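Local atomic coordinates of 5-dehydro-2-deoxygluconokinase (Bacillus halodurans C-125, PDB entry 2QCV), a protein that probably phosphorylates 5-dehydro-2-deoxy-D-gluconate with ATP, a step in the breakdown of myo-inositol to acetyl-CoA, as a PfkB-family carbohydrate kinase. Residues Lys160-Arg163 / Leu164-Asn168; Pro186-Thr189 / Ala190-Ser194; Ser152-Arg155 / Glu156-Lys160; Tyr29-Pro32 / Met33-Met37. All blocks are in the same frame, centred on the assembly; numbering follows the deposited sequence.

Contact 1: Lys160-Arg163 / Leu164-Asn168; sequences KAIR and LAKRN
Leu164 packs on Lys160 one turn back along the helix. The stretch is the C-terminal end of helix 154-167 and the residue after it. This helix is the crossover of a beta-alpha-beta unit in the PfkB (ribokinase-like) fold. Leu164 CD2 meets Lys160 CE at 3.8 Å, and Leu164 CD1 sits 3.3 Å from Lys160 O. The Lys160 chain is extended, with CG opposite the backbone N (chi1 171°), and runs past both methyls of Leu164. Leu164 CD1 also lies over one face of the Arg167 guanidinium, 3.4 Å above its plane and toward the rim. Cutting Leu164 back to an alanine is likely to leave the aliphatic part of Lys160 and this guanidinium face without that hydrocarbon cover.

Ile162 and Lys166 lie side by side, with Ile162 CG2 3.7 Å from Lys166 CD. Arg163 CD touches Arg167 NH1 at 3.9 Å. Their guanidinium planes are 45° apart, and each has its own acid: Arg167 pairs with Glu133, Arg163 with Glu198 of the second subunit. Lys160 reaches Glu187 of that subunit.

Leu164 N donates to Lys160 O at 3.0 Å. Asn168 ND2 donates to Leu164 O at 2.8 Å, nearly straight (168°).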
loop_
_atom_site.group_PDB
_atom_site.type_symbol
_atom_site.label_atom_id
_atom_site.label_comp_id
_atom_site.label_asym_id
_atom_site.label_seq_id
_atom_site.Cartn_x
_atom_site.Cartn_y
_atom_site.Cartn_z
ATOM N N LYS A 160 4.739 -0.188 24.490
ATOM C CA LYS A 160 5.949 0.299 25.137
ATOM C C LYS A 160 5.615 1.217 26.309
ATOM O O LYS A 160 6.131 1.053 27.419
ATOM C CB LYS A 160 6.866 1.031 24.150
ATOM C CG LYS A 160 8.022 1.727 24.856
ATOM C CD LYS A 160 9.006 2.275 23.829
ATOM C CE LYS A 160 10.132 3.085 24.533
ATOM N NZ LYS A 160 11.172 3.543 23.512
ATOM N N ALA A 161 4.721 2.170 26.076
ATOM C CA ALA A 161 4.253 3.093 27.148
ATOM C C ALA A 161 3.746 2.374 28.397
ATOM O O ALA A 161 4.118 2.739 29.510
ATOM C CB ALA A 161 3.182 4.057 26.591
ATOM N N ILE A 162 2.961 1.315 28.206
ATOM C CA ILE A 162 2.397 0.535 29.305
ATOM C C ILE A 162 3.524 -0.116 30.114
ATOM O O ILE A 162 3.556 -0.017 31.332
ATOM C CB ILE A 162 1.387 -0.542 28.792
ATOM C CG1 ILE A 162 0.120 0.134 28.238
ATOM C CG2 ILE A 162 1.036 -1.530 29.929
ATOM C CD1 ILE A 162 -0.709 -0.767 27.336
ATOM N N ARG A 163 4.480 -0.743 29.429
ATOM C CA ARG A 163 5.638 -1.338 30.106
ATOM C C ARG A 163 6.431 -0.335 30.959
ATOM O O ARG A 163 6.772 -0.600 32.103
ATOM C CB ARG A 163 6.550 -2.016 29.118
ATOM C CG ARG A 163 7.747 -2.725 29.793
ATOM C CD ARG A 163 8.586 -3.405 28.748
ATOM N NE ARG A 163 7.894 -4.503 28.070
ATOM C CZ ARG A 163 7.712 -5.716 28.582
ATOM N NH1 ARG A 163 8.109 -6.001 29.814
ATOM N NH2 ARG A 163 7.064 -6.623 27.887
ATOM N N LEU A 164 6.708 0.819 30.383
ATOM C CA LEU A 164 7.433 1.878 31.043
ATOM C C LEU A 164 6.645 2.418 32.221
ATOM O O LEU A 164 7.209 2.625 33.309
ATOM C CB LEU A 164 7.750 2.997 30.011
ATOM C CG LEU A 164 9.009 2.847 29.184
ATOM C CD1 LEU A 164 9.194 1.441 28.635
ATOM C CD2 LEU A 164 8.959 3.887 28.064
ATOM N N ALA A 165 5.324 2.591 32.054
ATOM C CA ALA A 165 4.466 3.013 33.174
ATOM C C ALA A 165 4.572 2.028 34.321
ATOM O O ALA A 165 4.862 2.380 35.477
ATOM C CB ALA A 165 2.981 3.173 32.711
ATOM N N LYS A 166 4.371 0.764 34.017
ATOM C CA LYS A 166 4.324 -0.240 35.069
ATOM C C LYS A 166 5.609 -0.313 35.887
ATOM O O LYS A 166 5.568 -0.448 37.123
ATOM C CB LYS A 166 3.972 -1.595 34.477
ATOM C CG LYS A 166 2.485 -1.701 34.134
ATOM C CD LYS A 166 2.236 -2.824 33.206
ATOM C CE LYS A 166 2.279 -4.187 33.866
ATOM N NZ LYS A 166 1.048 -4.434 34.625
ATOM N N ARG A 167 6.742 -0.225 35.219
ATOM C CA ARG A 167 8.026 -0.313 35.887
ATOM C C ARG A 167 8.441 0.958 36.619
ATOM O O ARG A 167 9.368 0.916 37.382
ATOM C CB ARG A 167 9.104 -0.789 34.969
ATOM C CG ARG A 167 9.620 0.191 33.966
ATOM C CD ARG A 167 10.489 -0.584 32.990
ATOM N NE ARG A 167 11.183 0.291 32.052
ATOM C CZ ARG A 167 11.603 -0.103 30.853
ATOM N NH1 ARG A 167 11.386 -1.349 30.426
ATOM N NH2 ARG A 167 12.197 0.755 30.067
ATOM N N ASN A 168 7.685 2.036 36.450
ATOM C CA ASN A 168 7.884 3.282 37.176
ATOM C C ASN A 168 6.746 3.607 38.150
ATOM O O ASN A 168 6.606 4.744 38.605
ATOM C CB ASN A 168 8.086 4.392 36.146
ATOM C CG ASN A 168 9.457 4.329 35.530
ATOM O OD1 ASN A 168 10.419 4.755 36.144
ATOM N ND2 ASN A 168 9.553 3.779 34.316
#

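Contact 2: Pro186-Thr189 / Ala190-Ser194; sequences PEET and AVYYS
Thr189 lies beside Tyr193, one turn later on the same helix. Its CB branches to OG1 and CG2. OG1 turns back and makes a weak hydrogen bond to Thr185 O. CG2 lies opposite the backbone N and leads forward to the tyrosine. This methyl sits over one face of the Tyr193 ring, 3.6 Å from its centroid and 5° off the normal. It is a well-centred CH-pi contact, with all six ring carbons about equally far from CG2. The ring is further fixed by Phe174, which meets it edge-to-face. The backbone bond from Tyr193 N to Thr189 O, 2.9 Å, ties the same two residues together.

Tyr192 points elsewhere. Its CD2 comes within 3.3 Å of Glu188 O, while its OH bonds Glu156 of the second subunit. Ser194 folds back on Ala190 O. That oxygen takes Ser194 OG at 2.6 Å and also Ser194 N, from opposite faces of the carbonyl plane. The hydroxyl is thus satisfied within its own helix.

The Thr189-Tyr193 and Ala190-Ser194 pairs are i to i+4 contacts in the first turns of helix 186-199, the crossover helix between parallel strands 171-175 and 202-206 of the ribokinase-like fold.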
loop_
_atom_site.group_PDB
_atom_site.type_symbol
_atom_site.label_atom_id
_atom_site.label_comp_id
_atom_site.label_asym_id
_atom_site.label_seq_id
_atom_site.Cartn_x
_atom_site.Cartn_y
_atom_site.Cartn_z
ATOM N N PRO A 186 -13.461 -7.642 14.488
ATOM C CA PRO A 186 -13.643 -7.639 15.939
ATOM C C PRO A 186 -12.735 -8.599 16.697
ATOM O O PRO A 186 -12.409 -8.316 17.829
ATOM C CB PRO A 186 -15.116 -8.037 16.122
ATOM C CG PRO A 186 -15.761 -7.713 14.826
ATOM C CD PRO A 186 -14.718 -7.966 13.786
ATOM N N GLU A 187 -12.386 -9.728 16.096
ATOM C CA GLU A 187 -11.459 -10.669 16.743
ATOM C C GLU A 187 -10.067 -10.041 16.922
ATOM O O GLU A 187 -9.405 -10.258 17.928
ATOM C CB GLU A 187 -11.379 -12.005 15.998
ATOM C CG GLU A 187 -10.871 -13.065 16.929
ATOM C CD GLU A 187 -11.072 -14.452 16.450
ATOM O OE1 GLU A 187 -11.360 -14.657 15.254
ATOM O OE2 GLU A 187 -10.896 -15.350 17.283
ATOM N N GLU A 188 -9.623 -9.256 15.937
ATOM C CA GLU A 188 -8.386 -8.495 16.062
ATOM C C GLU A 188 -8.451 -7.524 17.252
ATOM O O GLU A 188 -7.527 -7.443 18.065
ATOM C CB GLU A 188 -8.133 -7.716 14.770
ATOM C CG GLU A 188 -6.953 -6.819 14.769
ATOM C CD GLU A 188 -7.060 -5.749 13.682
ATOM O OE1 GLU A 188 -8.183 -5.481 13.198
ATOM O OE2 GLU A 188 -6.029 -5.186 13.334
ATOM N N THR A 189 -9.577 -6.816 17.362
ATOM C CA THR A 189 -9.781 -5.929 18.498
ATOM C C THR A 189 -9.691 -6.731 19.804
ATOM O O THR A 189 -9.008 -6.310 20.720
ATOM C CB THR A 189 -11.114 -5.127 18.369
ATOM O OG1 THR A 189 -11.189 -4.536 17.045
ATOM C CG2 THR A 189 -11.194 -4.047 19.458
ATOM N N ALA A 190 -10.355 -7.882 19.882
ATOM C CA ALA A 190 -10.339 -8.721 21.098
ATOM C C ALA A 190 -8.913 -9.125 21.502
ATOM O O ALA A 190 -8.521 -9.015 22.664
ATOM C CB ALA A 190 -11.211 -9.979 20.902
ATOM N N VAL A 191 -8.120 -9.509 20.522
ATOM C CA VAL A 191 -6.742 -9.884 20.773
ATOM C C VAL A 191 -5.971 -8.789 21.540
ATOM O O VAL A 191 -5.300 -9.064 22.531
ATOM C CB VAL A 191 -6.053 -10.297 19.454
ATOM C CG1 VAL A 191 -4.490 -10.324 19.615
ATOM C CG2 VAL A 191 -6.605 -11.640 19.000
ATOM N N TYR A 192 -6.028 -7.559 21.056
ATOM C CA TYR A 192 -5.252 -6.464 21.651
ATOM C C TYR A 192 -5.905 -5.864 22.897
ATOM O O TYR A 192 -5.223 -5.576 23.871
ATOM C CB TYR A 192 -4.980 -5.400 20.608
ATOM C CG TYR A 192 -3.993 -5.933 19.599
ATOM C CD1 TYR A 192 -2.670 -6.123 19.958
ATOM C CD2 TYR A 192 -4.395 -6.303 18.338
ATOM C CE1 TYR A 192 -1.762 -6.666 19.089
ATOM C CE2 TYR A 192 -3.493 -6.838 17.432
ATOM C CZ TYR A 192 -2.159 -7.002 17.820
ATOM O OH TYR A 192 -1.236 -7.527 16.960
ATOM N N TYR A 193 -7.221 -5.722 22.869
ATOM C CA TYR A 193 -7.941 -5.279 24.077
ATOM C C TYR A 193 -7.738 -6.225 25.243
ATOM O O TYR A 193 -7.543 -5.762 26.349
ATOM C CB TYR A 193 -9.441 -5.122 23.811
ATOM C CG TYR A 193 -9.861 -3.795 23.196
ATOM C CD1 TYR A 193 -8.982 -3.029 22.419
ATOM C CD2 TYR A 193 -11.140 -3.316 23.372
ATOM C CE1 TYR A 193 -9.383 -1.818 21.872
ATOM C CE2 TYR A 193 -11.541 -2.085 22.850
ATOM C CZ TYR A 193 -10.657 -1.348 22.115
ATOM O OH TYR A 193 -11.040 -0.136 21.606
ATOM N N SER A 194 -7.879 -7.539 25.046
ATOM C CA SER A 194 -7.659 -8.516 26.142
ATOM C C SER A 194 -6.232 -8.416 26.711
ATOM O O SER A 194 -6.024 -8.321 27.915
ATOM C CB SER A 194 -7.992 -9.937 25.680
ATOM O OG SER A 194 -7.214 -10.334 24.545
#

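Contact 3: Ser152-Arg155 / Glu156-Lys160; sequences SPSR and EAVLK
Ser152 OG donates a very short hydrogen bond, 2.5 Å, to Glu156 OE2. The glutamate bends back to reach it: CG lies beside its own backbone N (chi1 -61°), and a further bend at chi2, 80°, brings the carboxylate back to Ser152. OE2 is shared. Tyr192 of the second subunit also bonds to it, and Arg155 of that subunit makes a long, weak ion pair. Two hydroxyl partners and a nearby positive charge are likely to keep this buried carboxylate ionised.

Glu156 OE1 rests 3.2 Å from Pro153 CA. Pro153 follows a cis peptide bond, and Pro153 O accepts from Ala157 N at 3.1 Å. Val158 N to Ser154 O, 2.8 Å, is the next such bond.

Arg155 borders the carboxylate with its aliphatic chain. Arg155 CB, CG and CD all lie 3.8 Å from Glu156 OE2, and the guanidinium plane stands 88° from the carboxylate plane. The guanidinium itself serves other partners: NE bonds Leu149 O and NH2 pairs with Glu188. Leu159 tucks its CG against Arg155 O at 3.3 Å.

Residues 152-160 belong to the N-terminal part of helix 154-167 and the turn leading into it. This helix is the crossover between strands 139-145 and 171-175. Leu159 packs on helix 186-199 of its own chain and also on Val191 of the second subunit.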
loop_
_atom_site.group_PDB
_atom_site.type_symbol
_atom_site.label_atom_id
_atom_site.label_comp_id
_atom_site.label_asym_id
_atom_site.label_seq_id
_atom_site.Cartn_x
_atom_site.Cartn_y
_atom_site.Cartn_z
ATOM N N SER A 152 -0.331 -0.439 13.806
ATOM C CA SER A 152 1.081 -0.105 13.967
ATOM C C SER A 152 1.480 1.143 13.159
ATOM O O SER A 152 0.947 1.355 12.064
ATOM C CB SER A 152 1.914 -1.296 13.492
ATOM O OG SER A 152 1.624 -2.467 14.260
ATOM N N PRO A 153 2.488 1.901 13.614
ATOM C CA PRO A 153 3.298 1.686 14.812
ATOM C C PRO A 153 2.716 2.164 16.105
ATOM O O PRO A 153 3.308 1.910 17.157
ATOM C CB PRO A 153 4.580 2.456 14.524
ATOM C CG PRO A 153 4.159 3.550 13.630
ATOM C CD PRO A 153 3.038 3.005 12.791
ATOM N N SER A 154 1.575 2.840 16.070
ATOM C CA SER A 154 0.949 3.325 17.313
ATOM C C SER A 154 0.751 2.188 18.314
ATOM O O SER A 154 1.009 2.350 19.529
ATOM C CB SER A 154 -0.396 4.032 17.013
ATOM O OG SER A 154 -1.050 4.363 18.237
ATOM N N ARG A 155 0.265 1.038 17.836
ATOM C CA ARG A 155 0.041 -0.137 18.694
ATOM C C ARG A 155 1.273 -0.476 19.548
ATOM O O ARG A 155 1.156 -0.657 20.771
ATOM C CB ARG A 155 -0.414 -1.316 17.801
ATOM C CG ARG A 155 -0.535 -2.715 18.390
ATOM C CD ARG A 155 -0.827 -3.694 17.234
ATOM N NE ARG A 155 -2.176 -3.448 16.765
ATOM C CZ ARG A 155 -2.744 -3.989 15.700
ATOM N NH1 ARG A 155 -2.107 -4.875 14.974
ATOM N NH2 ARG A 155 -4.003 -3.703 15.426
ATOM N N GLU A 156 2.454 -0.517 18.923
ATOM C CA GLU A 156 3.712 -0.820 19.648
ATOM C C GLU A 156 4.174 0.322 20.554
ATOM O O GLU A 156 4.750 0.073 21.629
ATOM C CB GLU A 156 4.850 -1.187 18.688
ATOM C CG GLU A 156 4.583 -2.376 17.880
ATOM C CD GLU A 156 3.688 -2.102 16.671
ATOM O OE1 GLU A 156 4.019 -1.223 15.911
ATOM O OE2 GLU A 156 2.748 -2.846 16.455
ATOM N N ALA A 157 3.922 1.567 20.136
ATOM C CA ALA A 157 4.179 2.707 20.982
ATOM C C ALA A 157 3.363 2.590 22.274
ATOM O O ALA A 157 3.880 2.838 23.361
ATOM C CB ALA A 157 3.831 4.058 20.246
ATOM N N VAL A 158 2.090 2.209 22.159
ATOM C CA VAL A 158 1.242 2.042 23.342
ATOM C C VAL A 158 1.739 0.903 24.211
ATOM O O VAL A 158 1.814 1.024 25.436
ATOM C CB VAL A 158 -0.227 1.806 22.952
ATOM C CG1 VAL A 158 -1.057 1.413 24.149
ATOM C CG2 VAL A 158 -0.811 3.117 22.256
ATOM N N LEU A 159 2.075 -0.226 23.593
ATOM C CA LEU A 159 2.571 -1.354 24.386
ATOM C C LEU A 159 3.861 -0.955 25.144
ATOM O O LEU A 159 4.078 -1.376 26.316
ATOM C CB LEU A 159 2.725 -2.597 23.497
ATOM C CG LEU A 159 1.440 -3.217 22.909
ATOM C CD1 LEU A 159 1.802 -4.366 21.927
ATOM C CD2 LEU A 159 0.564 -3.704 24.044
ATOM N N LYS A 160 4.739 -0.188 24.490
ATOM C CA LYS A 160 5.949 0.299 25.137
ATOM C C LYS A 160 5.615 1.217 26.309
ATOM O O LYS A 160 6.131 1.053 27.419
ATOM C CB LYS A 160 6.866 1.031 24.150
ATOM C CG LYS A 160 8.022 1.727 24.856
ATOM C CD LYS A 160 9.006 2.275 23.829
ATOM C CE LYS A 160 10.132 3.085 24.533
ATOM N NZ LYS A 160 11.172 3.543 23.512
#

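Contact 4: Tyr29-Pro32 / Met33-Met37; sequences YNRP and MEETM
Pro32 packs closely against Glu34. Pro32 CB meets Glu34 OE1 at 3.2 Å. On the same tight side, Pro32 O accepts from Glu35 N at 2.9 Å. The donor stands above the carbonyl plane, and the N-H angle is only 145°. This bond from residue i+3 to i marks the short 3-10 turn 33-35. The turn lies in the loop joining strands 21-26 and 38-44 of the smaller sheet, which forms the lid in PfkB kinases. The third subunit covers the Glu34 side, where its Arg74 makes a salt bridge to OE2.

Glu35 is the solvent side. Its carboxylate carbon, Glu35 CD, lies 3.7 Å from Pro32 CD. Arg31 CB is 3.7 Å from Glu35 OE1, but Arg31 NE stays 5.2 Å from that oxygen. Instead Arg31 NE donates to Tyr29 O at 3.1 Å, in the guanidinium plane. With CG set between the backbone N and the carbonyl carbon (chi1 65°), the chain can curl back to it. With a serine in place of Arg31, Tyr29 O would probably lose this donor. A water links Arg31 O, at 2.7 Å, with Thr36 OG1, which also bonds Glu28 O.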
loop_
_atom_site.group_PDB
_atom_site.type_symbol
_atom_site.label_atom_id
_atom_site.label_comp_id
_atom_site.label_asym_id
_atom_site.label_seq_id
_atom_site.Cartn_x
_atom_site.Cartn_y
_atom_site.Cartn_z
ATOM N N TYR A 29 -27.774 21.878 12.930
ATOM C CA TYR A 29 -27.891 20.488 13.312
ATOM C C TYR A 29 -29.360 20.088 13.387
ATOM O O TYR A 29 -30.227 20.841 12.946
ATOM C CB TYR A 29 -27.140 20.240 14.625
ATOM C CG TYR A 29 -27.648 21.021 15.804
ATOM C CD1 TYR A 29 -27.186 22.304 16.055
ATOM C CD2 TYR A 29 -28.565 20.454 16.709
ATOM C CE1 TYR A 29 -27.643 23.026 17.160
ATOM C CE2 TYR A 29 -29.018 21.163 17.811
ATOM C CZ TYR A 29 -28.561 22.451 18.031
ATOM O OH TYR A 29 -29.011 23.163 19.128
ATOM N N ASN A 30 -29.629 18.893 13.906
ATOM C CA ASN A 30 -30.956 18.258 13.798
ATOM C C ASN A 30 -31.378 18.225 12.332
ATOM O O ASN A 30 -32.494 18.599 11.972
ATOM C CB ASN A 30 -32.006 18.941 14.690
ATOM C CG ASN A 30 -31.759 18.704 16.156
ATOM O OD1 ASN A 30 -31.165 17.706 16.539
ATOM N ND2 ASN A 30 -32.231 19.617 16.988
ATOM N N ARG A 31 -30.445 17.776 11.493
ATOM C CA ARG A 31 -30.657 17.637 10.045
ATOM C C ARG A 31 -29.560 16.694 9.523
ATOM O O ARG A 31 -28.512 16.535 10.189
ATOM C CB ARG A 31 -30.587 18.992 9.327
ATOM C CG ARG A 31 -29.237 19.701 9.352
ATOM C CD ARG A 31 -29.388 21.177 8.977
ATOM N NE ARG A 31 -30.060 21.903 10.052
ATOM C CZ ARG A 31 -30.589 23.122 9.956
ATOM N NH1 ARG A 31 -30.544 23.809 8.821
ATOM N NH2 ARG A 31 -31.162 23.663 11.025
ATOM N N PRO A 32 -29.791 16.079 8.356
ATOM C CA PRO A 32 -28.742 15.316 7.704
ATOM C C PRO A 32 -27.541 16.240 7.411
ATOM O O PRO A 32 -27.720 17.440 7.112
ATOM C CB PRO A 32 -29.393 14.853 6.393
ATOM C CG PRO A 32 -30.832 15.038 6.553
ATOM C CD PRO A 32 -31.039 16.113 7.556
HETATM N N MSE A 33 -26.335 15.699 7.530
HETATM C CA MSE A 33 -25.136 16.483 7.315
HETATM C C MSE A 33 -25.108 17.098 5.913
HETATM O O MSE A 33 -24.499 18.142 5.716
HETATM C CB MSE A 33 -23.880 15.624 7.531
HETATM C CG MSE A 33 -22.584 16.355 7.225
HETATM SE SE MSE A 33 -21.051 15.160 7.279
HETATM C CE MSE A 33 -21.377 14.551 9.032
ATOM N N GLU A 34 -25.740 16.457 4.936
ATOM C CA GLU A 34 -25.835 17.040 3.584
ATOM C C GLU A 34 -26.359 18.485 3.657
ATOM O O GLU A 34 -25.947 19.348 2.885
ATOM C CB GLU A 34 -26.802 16.242 2.707
ATOM C CG GLU A 34 -26.357 14.847 2.368
ATOM C CD GLU A 34 -26.829 13.766 3.333
ATOM O OE1 GLU A 34 -26.917 13.996 4.553
ATOM O OE2 GLU A 34 -27.091 12.645 2.863
ATOM N N GLU A 35 -27.269 18.730 4.601
ATOM C CA GLU A 35 -27.895 20.035 4.778
ATOM C C GLU A 35 -27.143 20.971 5.736
ATOM O O GLU A 35 -27.532 22.131 5.878
ATOM C CB GLU A 35 -29.329 19.853 5.292
ATOM C CG GLU A 35 -30.200 18.984 4.398
ATOM C CD GLU A 35 -31.603 18.757 4.961
ATOM O OE1 GLU A 35 -31.993 19.420 5.954
ATOM O OE2 GLU A 35 -32.311 17.897 4.403
ATOM N N THR A 36 -26.080 20.471 6.378
ATOM C CA THR A 36 -25.248 21.259 7.281
ATOM C C THR A 36 -24.237 21.978 6.443
ATOM O O THR A 36 -23.406 21.329 5.802
ATOM C CB THR A 36 -24.483 20.375 8.279
ATOM O OG1 THR A 36 -25.404 19.763 9.180
ATOM C CG2 THR A 36 -23.441 21.187 9.062
HETATM N N MSE A 37 -24.292 23.308 6.472
HETATM C CA MSE A 37 -23.481 24.155 5.636
HETATM C C MSE A 37 -22.267 24.740 6.331
HETATM O O MSE A 37 -21.374 25.236 5.650
HETATM C CB MSE A 37 -24.332 25.291 5.097
HETATM C CG MSE A 37 -25.507 24.804 4.222
HETATM SE SE MSE A 37 -25.010 23.451 2.839
HETATM C CE MSE A 37 -23.843 24.498 1.732
HETATM O O HOH W 1 -26.187 17.400 11.326
#

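Contacts 1 and 3 follow one another along helix 154-167. They share Lys160, and their centres are 12 Å apart. Contact 2 lies on helix 186-199, with its centre 15 Å from that of contact 3. Those two touch directly: Glu188 OE2 is 3.3 Å from Arg155 NH2 in a salt bridge, and Tyr192 makes a cation-pi contact with Arg155. All three face the second subunit, where Lys160 pairs with Glu187 of that subunit. A bound triethylene glycol, probably from the crystallisation liquor, lies about 3 Å from the Lys160 side chain, and one lies about 3 Å from that of Glu187. Contact 4 stands apart, its centre 44 Å from that of contact 1, and meets the third subunit instead.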